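Local structure of 303aa long hypothetical esterase (Sulfolobus tokodaii, 3AIN) at residues A[75-80]-A[125-130]; A[64-69]-A[81-86]; A[188-193]-A[251-256]; A[143-148]-A[177-182]. The protein probably hydrolyses carboxylic esters as a thermostable, dimeric carboxylesterase of the hormone-sensitive-lipase-like family of alpha/beta hydrolases. The protein carries 1 engineered substitution. All blocks are in the same frame, centred on the assembly; numbering follows the deposited sequence.

Overall arrangement
Contacts 1, 2 and 3 lie on one eight-stranded mixed sheet, and contact 4 is a helix pair packed on it. Contact 2 closes the outer hairpin of strands 64-71 and 76-83; contact 1 joins its second strand to 123-127, so the two touch, with centres about 14 Å apart and segments that alternate along the chain. Contact 4, formed by helices 139-153 and 171-185, follows them and closes before contact 3 opens. Contact 3 pairs strands 192-196 and 255-260, its centre about 21 Å from that of contact 1. Contact 4 touches contacts 1 and 3, each about 12 Å away between centres. Together they trace an alpha/beta hydrolase core from its antiparallel edge into its parallel strands.

Contact 1 of 4, residues A[75-80]-A[125-130]; sequences TNIKAR and ISVDYR
Strands 76-80 and 125-127 run antiparallel, their axes 4.7 Å apart at closest approach and 146° between directions. Arg80 and Ser126 form a hydrogen-bonded pair: Arg80 N gives to Ser126 O and Ser126 N to Arg80 O, both at 2.9 Å with the donor in the carbonyl plane. Ala79 and Val127 make the adjoining non-hydrogen-bonded pair. Past it, Asp128 N reaches Lys78 O at 2.9 Å, and a water accepting from Lys78 N (2.9 Å) and donating to Asp128 O carries the connection on as the backbones diverge.

On the face of Ala79 and Val127, Ala79 CB meets Ile125 CG2 at 3.8 Å. Ile77 holds CG2 anti to its backbone N, laying that methyl against Val127 CG1 at 3.7 Å. At the far end Arg130, its chain bent at chi3 (-63°), and Thr75 pass each other with their side chains antiparallel; Thr75 CG2 comes to 3.6 Å from Arg130 NE, with Thr75 CB over one guanidinium face. Glu74 and Asp143 form salt bridges with that guanidinium.

An antiparallel strand pair leading into otherwise parallel strands, here with 123-127 running alongside 92-96, is typical of the alpha/beta hydrolase fold.

Contact 2 of 4, residues A[64-69]-A[81-86]; sequences KIEDIT and VYYPKT
The ring of Tyr83 presents an edge to segment 64-69: Lys64 O lies in the ring plane, and Glu66 OE1 is also at the edge, near that plane. The Glu66 carboxylate is almost coplanar with the ring, 14° between planes, yet its OE1 stays 4.1 Å from Tyr83 OH, so the evidence is for proximity alone. Lys64 runs alongside the ring. Its bend at chi3 (124°) brings CE to 3.7 Å from Tyr83 CE2, where CE, unlike the in-plane Lys64 O, stands off the plane just outside the CD2-CE2 rim; chi4 (89°) turns NZ to Glu66 OE1 in a salt bridge of 3.3 Å whose hydrogen bond is weak. Tyr82 points from the other face of the sheet, alongside Ile65; Ile65 CG1 approaches Tyr82 CD1 obliquely at 3.9 Å.

Between the two faces the antiparallel backbones are joined by three nearly straight bonds. Tyr83 N gives to Lys64 O at 2.9 Å, while Glu66 and Val81 exchange hydrogen bonds, each N-H giving to the other's carbonyl, Val81 N to Glu66 O being 2.8 Å. Farther along, Ile68 CD1 rests on Val81 CG2 at 3.8 Å.

The hairpin forms the edge of the sheet within this chain. Tyr82 and Ile65 face helix 110-120, where Tyr82 OH is hydrogen-bonded to Asp110, whereas Val81 and Tyr83 pack on Phe158 and on Val123 of the next strand, 123-127.

Contact 3 of 4, residues A[188-193]-A[251-256]; sequences IKLKYQ and DLPPAL
Gln193 and Tyr192 pack closely against Pro253 to Leu256, and the contact thins toward the exposed Lys191. Gln193 pairs in parallel with Ala255: its N gives to Pro254 O at 2.9 Å, and Leu256 N returns a bond to Gln193 O at 3.1 Å. With chi1 at 54°, CG sits between the backbone N and the carbonyl carbon, and the extended chain beyond it passes Ala255 CB, 3.5 Å from CG. The amide reaches Pro253 O, to which NE2 donates over 2.9 Å at a nearly straight 169°, the acceptor close to the amide plane.

Pro254 O has a second neighbour, the ring of Tyr192: it stands 3.4 Å above one face, nearer the ring's border than its centre, with Ala255 CA over the same face. Tyr192 CD1 also touches Pro254 CG at 3.8 Å, and Tyr192 CE2 lies against Leu256 CB. The ring is thus spread along the other segment, its remaining surroundings including Val315, Leu316 and Val319 of helix 303-321.

Toward the start of 188-193 the fit becomes sparser. Leu190 CB still meets Pro253 CG at 3.9 Å, but Lys191 turns its CB away, and its carbonyl O lies 3.4 Å from Pro254 CG.

Pro253 and Pro254 can offer only their carbonyls to main-chain bonding, and Gln193 takes both; its NE2 bond to Pro253 O extends the connection one residue before the strand pairing. The cost falls on Tyr192 N, buried without a partner because Pro253 brings it carbon, CB, rather than an acceptor.

Contact 4 of 4, residues A[143-148]-A[177-182]; sequences DSFDAL and AVTAIL
Phe145 has CG anti to the backbone N (chi1 -179°), which carries its ring to Leu182 CB, an atom placed there by the helix backbone. The result is an off-centre CH-pi contact, with Leu182 CB 4.1 Å from the ring centroid and 30° from the normal. The nearest ring atom, Phe145 CD1, is 3.7 Å from Leu182 CB. Leu182 in turn has CG anti to its carbonyl carbon, and from there CD1 reaches back to Phe145 CB at 4.0 Å.

Thr179 points at the other helix and divides its two branches. Its methyl, CG2, packs on CB and CG of Leu148, 3.6 Å from Leu148 CB and 3.7 Å from Leu148 CG. Its hydroxyl, OG1, lies 3.6 Å from Ser144 CB, but the hydrogen bond of OG1 is to Leu175 O in its own helix; Ser144 OG likewise bonds Ala140 O. Each buried hydroxyl is thus satisfied locally, and no hydrogen bond links the two segments.

The axes pass 9.2 Å apart, crossing at -58°, and the nearest CA atoms are those of Phe145 and Thr179, 5.2 Å from each other. On the sheet side, Leu148 and Thr179 touch strands 92-96 and 164-169, which places the pair in the helical layer covering the sheet of an alpha/beta hydrolase. Helix 171-185 also follows a GxSxG pattern around Ser170, whose sequence and geometry are consistent with the nucleophile elbow of this family.

Contact 1 of 4, residues A[75-80]-A[125-130]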
loop_
_atom_site.group_PDB
_atom_site.type_symbol
_atom_site.label_atom_id
_atom_site.label_comp_id
_atom_site.label_asym_id
_atom_site.label_seq_id
_atom_site.Cartn_x
_atom_site.Cartn_y
_atom_site.Cartn_z
ATOM N N THR A 75 3.320 36.699 4.563
ATOM C CA THR A 75 4.503 36.446 5.377
ATOM C C THR A 75 5.587 35.838 4.491
ATOM O O THR A 75 5.335 35.448 3.346
ATOM C CB THR A 75 4.189 35.484 6.538
ATOM O OG1 THR A 75 5.265 35.486 7.474
ATOM C CG2 THR A 75 3.994 34.064 6.001
ATOM N N ASN A 76 6.815 35.855 4.981
ATOM C CA ASN A 76 7.876 35.131 4.309
ATOM C C ASN A 76 7.900 33.720 4.898
ATOM O O ASN A 76 7.951 33.550 6.109
ATOM C CB ASN A 76 9.228 35.824 4.556
ATOM C CG ASN A 76 9.367 37.119 3.774
ATOM O OD1 ASN A 76 8.910 37.221 2.638
ATOM N ND2 ASN A 76 10.060 38.090 4.355
ATOM N N ILE A 77 7.798 32.725 4.030
ATOM C CA ILE A 77 7.516 31.347 4.462
ATOM C C ILE A 77 8.816 30.555 4.342
ATOM O O ILE A 77 9.318 30.354 3.245
ATOM C CB ILE A 77 6.473 30.726 3.530
ATOM C CG1 ILE A 77 5.193 31.569 3.565
ATOM C CG2 ILE A 77 6.194 29.249 3.893
ATOM C CD1 ILE A 77 4.332 31.358 2.345
ATOM N N LYS A 78 9.333 30.081 5.465
ATOM C CA LYS A 78 10.524 29.213 5.422
ATOM C C LYS A 78 10.161 27.880 4.756
ATOM O O LYS A 78 9.083 27.331 4.989
ATOM C CB LYS A 78 11.061 28.963 6.827
ATOM C CG LYS A 78 12.430 28.272 6.830
ATOM C CD LYS A 78 13.040 28.197 8.236
ATOM C CE LYS A 78 14.107 27.108 8.282
ATOM N NZ LYS A 78 15.180 27.409 9.260
ATOM N N ALA A 79 11.071 27.327 3.970
ATOM C CA ALA A 79 10.881 25.967 3.482
ATOM C C ALA A 79 12.211 25.259 3.358
ATOM O O ALA A 79 13.264 25.904 3.235
ATOM C CB ALA A 79 10.166 25.968 2.138
ATOM N N ARG A 80 12.182 23.942 3.518
ATOM C CA ARG A 80 13.408 23.164 3.388
ATOM C C ARG A 80 13.323 22.273 2.163
ATOM O O ARG A 80 12.313 21.577 1.934
ATOM C CB ARG A 80 13.701 22.333 4.639
ATOM C CG ARG A 80 15.002 21.522 4.504
ATOM C CD ARG A 80 15.516 20.968 5.813
ATOM N NE ARG A 80 15.997 22.057 6.670
ATOM C CZ ARG A 80 16.051 22.011 7.995
ATOM N NH1 ARG A 80 15.754 20.885 8.644
ATOM N NH2 ARG A 80 16.345 23.119 8.675
ATOM N N ILE A 125 9.793 19.551 -0.815
ATOM C CA ILE A 125 9.860 20.880 -0.240
ATOM C C ILE A 125 8.905 20.978 0.931
ATOM O O ILE A 125 7.685 21.013 0.773
ATOM C CB ILE A 125 9.571 21.972 -1.273
ATOM C CG1 ILE A 125 10.612 21.859 -2.398
ATOM C CG2 ILE A 125 9.662 23.370 -0.602
ATOM C CD1 ILE A 125 10.435 22.939 -3.492
ATOM N N SER A 126 9.497 21.036 2.109
ATOM C CA SER A 126 8.738 20.996 3.354
ATOM C C SER A 126 8.467 22.408 3.819
ATOM O O SER A 126 9.398 23.204 4.006
ATOM C CB SER A 126 9.524 20.226 4.410
ATOM O OG SER A 126 8.813 20.188 5.657
ATOM N N VAL A 127 7.184 22.724 3.997
ATOM C CA VAL A 127 6.741 24.122 4.181
ATOM C C VAL A 127 6.477 24.446 5.668
ATOM O O VAL A 127 5.759 23.716 6.355
ATOM C CB VAL A 127 5.462 24.369 3.324
ATOM C CG1 VAL A 127 4.881 25.752 3.577
ATOM C CG2 VAL A 127 5.792 24.149 1.873
ATOM N N ASP A 128 7.050 25.551 6.163
ATOM C CA ASP A 128 6.836 25.979 7.559
ATOM C C ASP A 128 5.684 27.004 7.585
ATOM O O ASP A 128 5.900 28.231 7.629
ATOM C CB ASP A 128 8.123 26.594 8.145
ATOM C CG ASP A 128 8.553 25.976 9.494
ATOM O OD1 ASP A 128 7.992 24.952 9.943
ATOM O OD2 ASP A 128 9.578 26.441 10.050
ATOM N N TYR A 129 4.477 26.505 7.345
ATOM C CA TYR A 129 3.298 27.374 7.337
ATOM C C TYR A 129 3.047 27.947 8.743
ATOM O O TYR A 129 3.411 27.345 9.758
ATOM C CB TYR A 129 2.067 26.619 6.806
ATOM C CG TYR A 129 1.722 25.354 7.592
ATOM C CD1 TYR A 129 0.980 25.424 8.780
ATOM C CD2 TYR A 129 2.184 24.092 7.177
ATOM C CE1 TYR A 129 0.610 24.250 9.483
ATOM C CE2 TYR A 129 1.805 22.908 7.876
ATOM C CZ TYR A 129 1.082 23.028 9.064
ATOM O OH TYR A 129 0.694 21.906 9.752
ATOM N N ARG A 130 2.370 29.097 8.821
ATOM C CA ARG A 130 2.111 29.688 10.142
ATOM C C ARG A 130 1.205 28.817 11.013
ATOM O O ARG A 130 0.191 28.291 10.536
ATOM C CB ARG A 130 1.456 31.074 9.976
ATOM C CG ARG A 130 2.471 32.210 9.725
ATOM C CD ARG A 130 1.753 33.517 9.273
ATOM N NE ARG A 130 1.053 33.347 8.009
ATOM C CZ ARG A 130 0.046 34.109 7.592
ATOM N NH1 ARG A 130 -0.313 35.180 8.296
ATOM N NH2 ARG A 130 -0.561 33.837 6.458
HETATM O O HOH W 1 8.027 30.312 8.040
#

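Contact 2 of 4, residues A[64-69]-A[81-86]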
loop_
_atom_site.group_PDB
_atom_site.type_symbol
_atom_site.label_atom_id
_atom_site.label_comp_id
_atom_site.label_asym_id
_atom_site.label_seq_id
_atom_site.Cartn_x
_atom_site.Cartn_y
_atom_site.Cartn_z
ATOM N N LYS A 64 21.179 16.582 -1.302
ATOM C CA LYS A 64 21.560 17.967 -0.999
ATOM C C LYS A 64 20.345 18.569 -0.303
ATOM O O LYS A 64 19.243 18.104 -0.544
ATOM C CB LYS A 64 21.808 18.742 -2.293
ATOM C CG LYS A 64 21.975 20.235 -2.119
ATOM C CD LYS A 64 22.498 20.867 -3.412
ATOM C CE LYS A 64 21.589 21.986 -3.906
ATOM N NZ LYS A 64 21.950 23.319 -3.338
ATOM N N ILE A 65 20.585 19.360 0.735
ATOM C CA ILE A 65 19.526 20.133 1.388
ATOM C C ILE A 65 19.800 21.631 1.305
ATOM O O ILE A 65 20.918 22.090 1.583
ATOM C CB ILE A 65 19.373 19.713 2.863
ATOM C CG1 ILE A 65 19.050 18.218 2.945
ATOM C CG2 ILE A 65 18.266 20.533 3.548
ATOM C CD1 ILE A 65 19.195 17.616 4.343
ATOM N N GLU A 66 18.737 22.397 1.082
ATOM C CA GLU A 66 18.816 23.858 1.089
ATOM C C GLU A 66 17.639 24.419 1.890
ATOM O O GLU A 66 16.496 24.058 1.626
ATOM C CB GLU A 66 18.704 24.356 -0.357
ATOM C CG GLU A 66 19.553 25.543 -0.674
ATOM C CD GLU A 66 19.448 25.922 -2.128
ATOM O OE1 GLU A 66 19.150 25.019 -2.953
ATOM O OE2 GLU A 66 19.496 27.140 -2.414
ATOM N N ASP A 67 17.894 25.415 2.731
ATOM C CA ASP A 67 16.807 26.159 3.359
ATOM C C ASP A 67 16.523 27.423 2.554
ATOM O O ASP A 67 17.448 28.143 2.172
ATOM C CB ASP A 67 17.148 26.513 4.802
ATOM C CG ASP A 67 16.936 25.342 5.752
ATOM O OD1 ASP A 67 16.342 24.350 5.302
ATOM O OD2 ASP A 67 17.163 25.488 6.968
ATOM N N ILE A 68 15.263 27.622 2.186
ATOM C CA ILE A 68 14.895 28.778 1.361
ATOM C C ILE A 68 13.790 29.589 2.044
ATOM O O ILE A 68 13.226 29.171 3.058
ATOM C CB ILE A 68 14.395 28.378 -0.052
ATOM C CG1 ILE A 68 13.083 27.605 0.046
ATOM C CG2 ILE A 68 15.470 27.619 -0.842
ATOM C CD1 ILE A 68 12.403 27.346 -1.304
ATOM N N THR A 69 13.609 30.819 1.577
ATOM C CA THR A 69 12.483 31.649 2.017
ATOM C C THR A 69 11.576 31.959 0.830
ATOM O O THR A 69 12.036 32.413 -0.240
ATOM C CB THR A 69 12.981 32.989 2.616
ATOM O OG1 THR A 69 13.803 32.723 3.767
ATOM C CG2 THR A 69 11.800 33.840 3.055
ATOM N N VAL A 81 14.316 22.402 1.289
ATOM C CA VAL A 81 14.301 21.703 0.019
ATOM C C VAL A 81 15.243 20.505 0.101
ATOM O O VAL A 81 16.416 20.650 0.458
ATOM C CB VAL A 81 14.809 22.619 -1.112
ATOM C CG1 VAL A 81 14.792 21.876 -2.455
ATOM C CG2 VAL A 81 13.983 23.918 -1.159
ATOM N N TYR A 82 14.703 19.313 -0.130
ATOM C CA TYR A 82 15.513 18.066 -0.088
ATOM C C TYR A 82 15.635 17.549 -1.524
ATOM O O TYR A 82 14.642 17.239 -2.188
ATOM C CB TYR A 82 14.836 16.972 0.775
ATOM C CG TYR A 82 14.504 17.379 2.201
ATOM C CD1 TYR A 82 15.327 17.003 3.269
ATOM C CD2 TYR A 82 13.352 18.126 2.489
ATOM C CE1 TYR A 82 15.014 17.361 4.591
ATOM C CE2 TYR A 82 12.984 18.381 3.803
ATOM C CZ TYR A 82 13.843 18.054 4.840
ATOM O OH TYR A 82 13.501 18.360 6.122
ATOM N N TYR A 83 16.875 17.350 -1.968
ATOM C CA TYR A 83 17.123 16.700 -3.256
ATOM C C TYR A 83 17.476 15.230 -3.050
ATOM O O TYR A 83 18.185 14.885 -2.110
ATOM C CB TYR A 83 18.321 17.373 -3.948
ATOM C CG TYR A 83 18.038 18.772 -4.423
ATOM C CD1 TYR A 83 17.629 19.000 -5.724
ATOM C CD2 TYR A 83 18.237 19.861 -3.595
ATOM C CE1 TYR A 83 17.382 20.280 -6.183
ATOM C CE2 TYR A 83 18.015 21.155 -4.056
ATOM C CZ TYR A 83 17.585 21.347 -5.347
ATOM O OH TYR A 83 17.343 22.624 -5.810
ATOM N N PRO A 84 17.032 14.370 -3.960
ATOM C CA PRO A 84 17.383 12.962 -3.833
ATOM C C PRO A 84 18.801 12.732 -4.335
ATOM O O PRO A 84 19.450 13.672 -4.812
ATOM C CB PRO A 84 16.395 12.277 -4.772
ATOM C CG PRO A 84 16.131 13.283 -5.820
ATOM C CD PRO A 84 16.155 14.621 -5.116
ATOM N N LYS A 85 19.254 11.484 -4.238
ATOM C CA LYS A 85 20.621 11.127 -4.588
ATOM C C LYS A 85 20.750 10.900 -6.093
ATOM O O LYS A 85 21.853 10.714 -6.594
ATOM C CB LYS A 85 21.059 9.861 -3.826
ATOM C CG LYS A 85 20.897 9.897 -2.319
ATOM C CD LYS A 85 20.306 8.562 -1.827
ATOM C CE LYS A 85 20.797 8.170 -0.441
ATOM N NZ LYS A 85 22.272 7.993 -0.416
ATOM N N THR A 86 19.616 10.755 -6.774
ATOM C CA THR A 86 19.593 10.496 -8.203
ATOM C C THR A 86 19.840 11.780 -8.978
ATOM O O THR A 86 19.723 12.886 -8.431
ATOM C CB THR A 86 18.243 9.918 -8.648
ATOM O OG1 THR A 86 17.182 10.816 -8.279
ATOM C CG2 THR A 86 18.010 8.543 -8.002
#

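Contact 3 of 4, residues A[188-193]-A[251-256]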
loop_
_atom_site.group_PDB
_atom_site.type_symbol
_atom_site.label_atom_id
_atom_site.label_comp_id
_atom_site.label_asym_id
_atom_site.label_seq_id
_atom_site.Cartn_x
_atom_site.Cartn_y
_atom_site.Cartn_z
ATOM N N ILE A 188 -3.804 25.786 -11.928
ATOM C CA ILE A 188 -2.493 25.221 -11.647
ATOM C C ILE A 188 -2.654 23.719 -11.672
ATOM O O ILE A 188 -3.569 23.199 -11.035
ATOM C CB ILE A 188 -2.012 25.629 -10.246
ATOM C CG1 ILE A 188 -1.675 27.120 -10.220
ATOM C CG2 ILE A 188 -0.838 24.752 -9.792
ATOM C CD1 ILE A 188 -1.516 27.662 -8.808
ATOM N N LYS A 189 -1.924 23.064 -12.574
ATOM C CA LYS A 189 -2.169 21.668 -12.900
ATOM C C LYS A 189 -1.158 20.798 -12.164
ATOM O O LYS A 189 -0.042 20.602 -12.634
ATOM C CB LYS A 189 -2.045 21.435 -14.412
ATOM C CG LYS A 189 -3.137 22.111 -15.227
ATOM C CD LYS A 189 -2.612 22.613 -16.567
ATOM C CE LYS A 189 -3.482 23.745 -17.103
ATOM N NZ LYS A 189 -3.931 23.485 -18.498
ATOM N N LEU A 190 -1.576 20.246 -11.027
ATOM C CA LEU A 190 -0.725 19.360 -10.245
ATOM C C LEU A 190 -0.817 17.920 -10.748
ATOM O O LEU A 190 -1.878 17.486 -11.202
ATOM C CB LEU A 190 -1.203 19.393 -8.790
ATOM C CG LEU A 190 -1.282 20.783 -8.175
ATOM C CD1 LEU A 190 -1.863 20.670 -6.749
ATOM C CD2 LEU A 190 0.121 21.363 -8.136
ATOM N N LYS A 191 0.231 17.148 -10.480
ATOM C CA LYS A 191 0.319 15.770 -10.951
ATOM C C LYS A 191 -0.450 14.825 -10.033
ATOM O O LYS A 191 -0.925 13.790 -10.486
ATOM C CB LYS A 191 1.774 15.306 -11.047
ATOM C CG LYS A 191 2.581 15.932 -12.202
ATOM C CD LYS A 191 1.768 16.004 -13.480
ATOM C CE LYS A 191 2.512 16.818 -14.541
ATOM N NZ LYS A 191 3.277 15.926 -15.447
ATOM N N TYR A 192 -0.430 15.106 -8.728
ATOM C CA TYR A 192 -0.837 14.087 -7.761
ATOM C C TYR A 192 -1.026 14.728 -6.377
ATOM O O TYR A 192 -0.478 15.800 -6.091
ATOM C CB TYR A 192 0.255 13.010 -7.692
ATOM C CG TYR A 192 -0.231 11.635 -7.254
ATOM C CD1 TYR A 192 -0.804 10.751 -8.171
ATOM C CD2 TYR A 192 -0.117 11.231 -5.932
ATOM C CE1 TYR A 192 -1.248 9.477 -7.778
ATOM C CE2 TYR A 192 -0.590 9.972 -5.526
ATOM C CZ TYR A 192 -1.110 9.094 -6.460
ATOM O OH TYR A 192 -1.577 7.836 -6.071
ATOM N N GLN A 193 -1.820 14.087 -5.532
ATOM C CA GLN A 193 -1.904 14.520 -4.125
ATOM C C GLN A 193 -1.797 13.274 -3.226
ATOM O O GLN A 193 -2.485 12.281 -3.445
ATOM C CB GLN A 193 -3.218 15.282 -3.863
ATOM C CG GLN A 193 -4.493 14.519 -4.267
ATOM C CD GLN A 193 -5.757 15.346 -4.051
ATOM O OE1 GLN A 193 -5.904 16.010 -3.029
ATOM N NE2 GLN A 193 -6.653 15.352 -5.054
ATOM N N ASP A 251 -12.079 17.278 -11.137
ATOM C CA ASP A 251 -10.917 17.800 -11.859
ATOM C C ASP A 251 -9.711 18.010 -10.955
ATOM O O ASP A 251 -8.764 18.688 -11.329
ATOM C CB ASP A 251 -11.260 19.097 -12.615
ATOM C CG ASP A 251 -12.399 18.905 -13.618
ATOM O OD1 ASP A 251 -12.320 17.964 -14.422
ATOM O OD2 ASP A 251 -13.425 19.595 -13.495
ATOM N N LEU A 252 -9.717 17.365 -9.792
ATOM C CA LEU A 252 -8.560 17.414 -8.904
ATOM C C LEU A 252 -7.553 16.341 -9.311
ATOM O O LEU A 252 -7.865 15.416 -10.057
ATOM C CB LEU A 252 -9.007 17.216 -7.426
ATOM C CG LEU A 252 -9.840 18.351 -6.800
ATOM C CD1 LEU A 252 -10.283 18.054 -5.349
ATOM C CD2 LEU A 252 -9.131 19.689 -6.834
ATOM N N PRO A 253 -6.317 16.485 -8.850
ATOM C CA PRO A 253 -5.296 15.523 -9.278
ATOM C C PRO A 253 -5.602 14.151 -8.691
ATOM O O PRO A 253 -6.227 14.058 -7.625
ATOM C CB PRO A 253 -3.999 16.056 -8.660
ATOM C CG PRO A 253 -4.381 17.283 -7.869
ATOM C CD PRO A 253 -5.793 17.640 -8.109
ATOM N N PRO A 254 -5.057 13.103 -9.305
ATOM C CA PRO A 254 -5.264 11.765 -8.771
ATOM C C PRO A 254 -4.572 11.638 -7.406
ATOM O O PRO A 254 -3.670 12.432 -7.081
ATOM C CB PRO A 254 -4.555 10.859 -9.787
ATOM C CG PRO A 254 -3.643 11.755 -10.565
ATOM C CD PRO A 254 -4.316 13.100 -10.585
ATOM N N ALA A 255 -5.080 10.735 -6.567
ATOM C CA ALA A 255 -4.692 10.755 -5.129
ATOM C C ALA A 255 -4.310 9.368 -4.661
ATOM O O ALA A 255 -4.873 8.366 -5.133
ATOM C CB ALA A 255 -5.843 11.301 -4.254
ATOM N N LEU A 256 -3.400 9.335 -3.688
ATOM C CA LEU A 256 -3.205 8.198 -2.768
ATOM C C LEU A 256 -3.731 8.684 -1.435
ATOM O O LEU A 256 -3.262 9.704 -0.948
ATOM C CB LEU A 256 -1.718 7.863 -2.631
ATOM C CG LEU A 256 -1.417 6.806 -1.543
ATOM C CD1 LEU A 256 -2.055 5.464 -1.947
ATOM C CD2 LEU A 256 0.115 6.625 -1.320
#

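Contact 4 of 4, residues A[143-148]-A[177-182]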
loop_
_atom_site.group_PDB
_atom_site.type_symbol
_atom_site.label_atom_id
_atom_site.label_comp_id
_atom_site.label_asym_id
_atom_site.label_seq_id
_atom_site.Cartn_x
_atom_site.Cartn_y
_atom_site.Cartn_z
ATOM N N ASP A 143 -0.582 30.356 3.590
ATOM C CA ASP A 143 0.820 29.986 3.415
ATOM C C ASP A 143 1.002 28.732 2.561
ATOM O O ASP A 143 1.922 28.648 1.745
ATOM C CB ASP A 143 1.509 29.775 4.764
ATOM C CG ASP A 143 1.660 31.053 5.546
ATOM O OD1 ASP A 143 1.241 32.115 5.051
ATOM O OD2 ASP A 143 2.137 30.971 6.696
ATOM N N SER A 144 0.195 27.707 2.816
ATOM C CA SER A 144 0.349 26.464 2.056
ATOM C C SER A 144 0.113 26.647 0.574
ATOM O O SER A 144 0.870 26.123 -0.249
ATOM C CB SER A 144 -0.546 25.357 2.638
ATOM O OG SER A 144 -0.167 25.088 3.998
ATOM N N PHE A 145 -0.898 27.447 0.226
ATOM C CA PHE A 145 -1.210 27.679 -1.184
ATOM C C PHE A 145 -0.145 28.608 -1.784
ATOM O O PHE A 145 0.295 28.400 -2.903
ATOM C CB PHE A 145 -2.589 28.331 -1.328
ATOM C CG PHE A 145 -2.978 28.580 -2.741
ATOM C CD1 PHE A 145 -3.005 27.526 -3.640
ATOM C CD2 PHE A 145 -2.906 29.866 -3.244
ATOM C CE1 PHE A 145 -3.233 27.757 -4.998
ATOM C CE2 PHE A 145 -3.203 30.110 -4.584
ATOM C CZ PHE A 145 -3.312 29.052 -5.467
ATOM N N ASP A 146 0.229 29.640 -1.044
ATOM C CA ASP A 146 1.237 30.601 -1.549
ATOM C C ASP A 146 2.538 29.842 -1.840
ATOM O O ASP A 146 3.192 30.085 -2.860
ATOM C CB ASP A 146 1.529 31.696 -0.512
ATOM C CG ASP A 146 0.422 32.750 -0.429
ATOM O OD1 ASP A 146 -0.523 32.717 -1.253
ATOM O OD2 ASP A 146 0.483 33.578 0.490
ATOM N N ALA A 147 2.927 28.938 -0.938
ATOM C CA ALA A 147 4.125 28.106 -1.189
ATOM C C ALA A 147 3.973 27.231 -2.421
ATOM O O ALA A 147 4.908 27.117 -3.225
ATOM C CB ALA A 147 4.467 27.246 0.076
ATOM N N LEU A 148 2.830 26.582 -2.589
ATOM C CA LEU A 148 2.659 25.751 -3.759
ATOM C C LEU A 148 2.758 26.559 -5.050
ATOM O O LEU A 148 3.384 26.199 -5.925
ATOM C CB LEU A 148 1.332 25.022 -3.709
ATOM C CG LEU A 148 0.934 24.095 -4.840
ATOM C CD1 LEU A 148 0.534 24.922 -5.956
ATOM C CD2 LEU A 148 2.026 23.199 -5.257
ATOM N N ALA A 177 -4.863 18.780 0.711
ATOM C CA ALA A 177 -6.158 18.645 0.020
ATOM C C ALA A 177 -6.721 20.021 -0.371
ATOM O O ALA A 177 -7.180 20.209 -1.494
ATOM C CB ALA A 177 -7.153 17.864 0.847
ATOM N N VAL A 178 -6.663 20.962 0.552
ATOM C CA VAL A 178 -7.195 22.316 0.334
ATOM C C VAL A 178 -6.376 23.045 -0.722
ATOM O O VAL A 178 -6.937 23.670 -1.647
ATOM C CB VAL A 178 -7.218 23.097 1.665
ATOM C CG1 VAL A 178 -7.537 24.579 1.441
ATOM C CG2 VAL A 178 -8.249 22.462 2.602
ATOM N N THR A 179 -5.065 22.846 -0.680
ATOM C CA THR A 179 -4.171 23.441 -1.686
ATOM C C THR A 179 -4.472 22.937 -3.085
ATOM O O THR A 179 -4.529 23.724 -4.041
ATOM C CB THR A 179 -2.692 23.161 -1.330
ATOM O OG1 THR A 179 -2.398 23.868 -0.115
ATOM C CG2 THR A 179 -1.778 23.696 -2.405
ATOM N N ALA A 180 -4.761 21.640 -3.197
ATOM C CA ALA A 180 -5.174 21.091 -4.481
ATOM C C ALA A 180 -6.492 21.679 -4.990
ATOM O O ALA A 180 -6.588 22.021 -6.174
ATOM C CB ALA A 180 -5.248 19.574 -4.431
ATOM N N ILE A 181 -7.452 21.893 -4.094
ATOM C CA ILE A 181 -8.720 22.533 -4.486
ATOM C C ILE A 181 -8.453 23.955 -4.969
ATOM O O ILE A 181 -8.999 24.382 -5.989
ATOM C CB ILE A 181 -9.755 22.528 -3.344
ATOM C CG1 ILE A 181 -10.217 21.077 -3.094
ATOM C CG2 ILE A 181 -10.995 23.417 -3.699
ATOM C CD1 ILE A 181 -10.732 20.850 -1.706
ATOM N N LEU A 182 -7.654 24.698 -4.208
ATOM C CA LEU A 182 -7.377 26.100 -4.568
ATOM C C LEU A 182 -6.598 26.222 -5.879
ATOM O O LEU A 182 -6.749 27.212 -6.596
ATOM C CB LEU A 182 -6.615 26.803 -3.443
ATOM C CG LEU A 182 -7.403 27.032 -2.152
ATOM C CD1 LEU A 182 -6.489 27.474 -1.008
ATOM C CD2 LEU A 182 -8.585 27.988 -2.324
#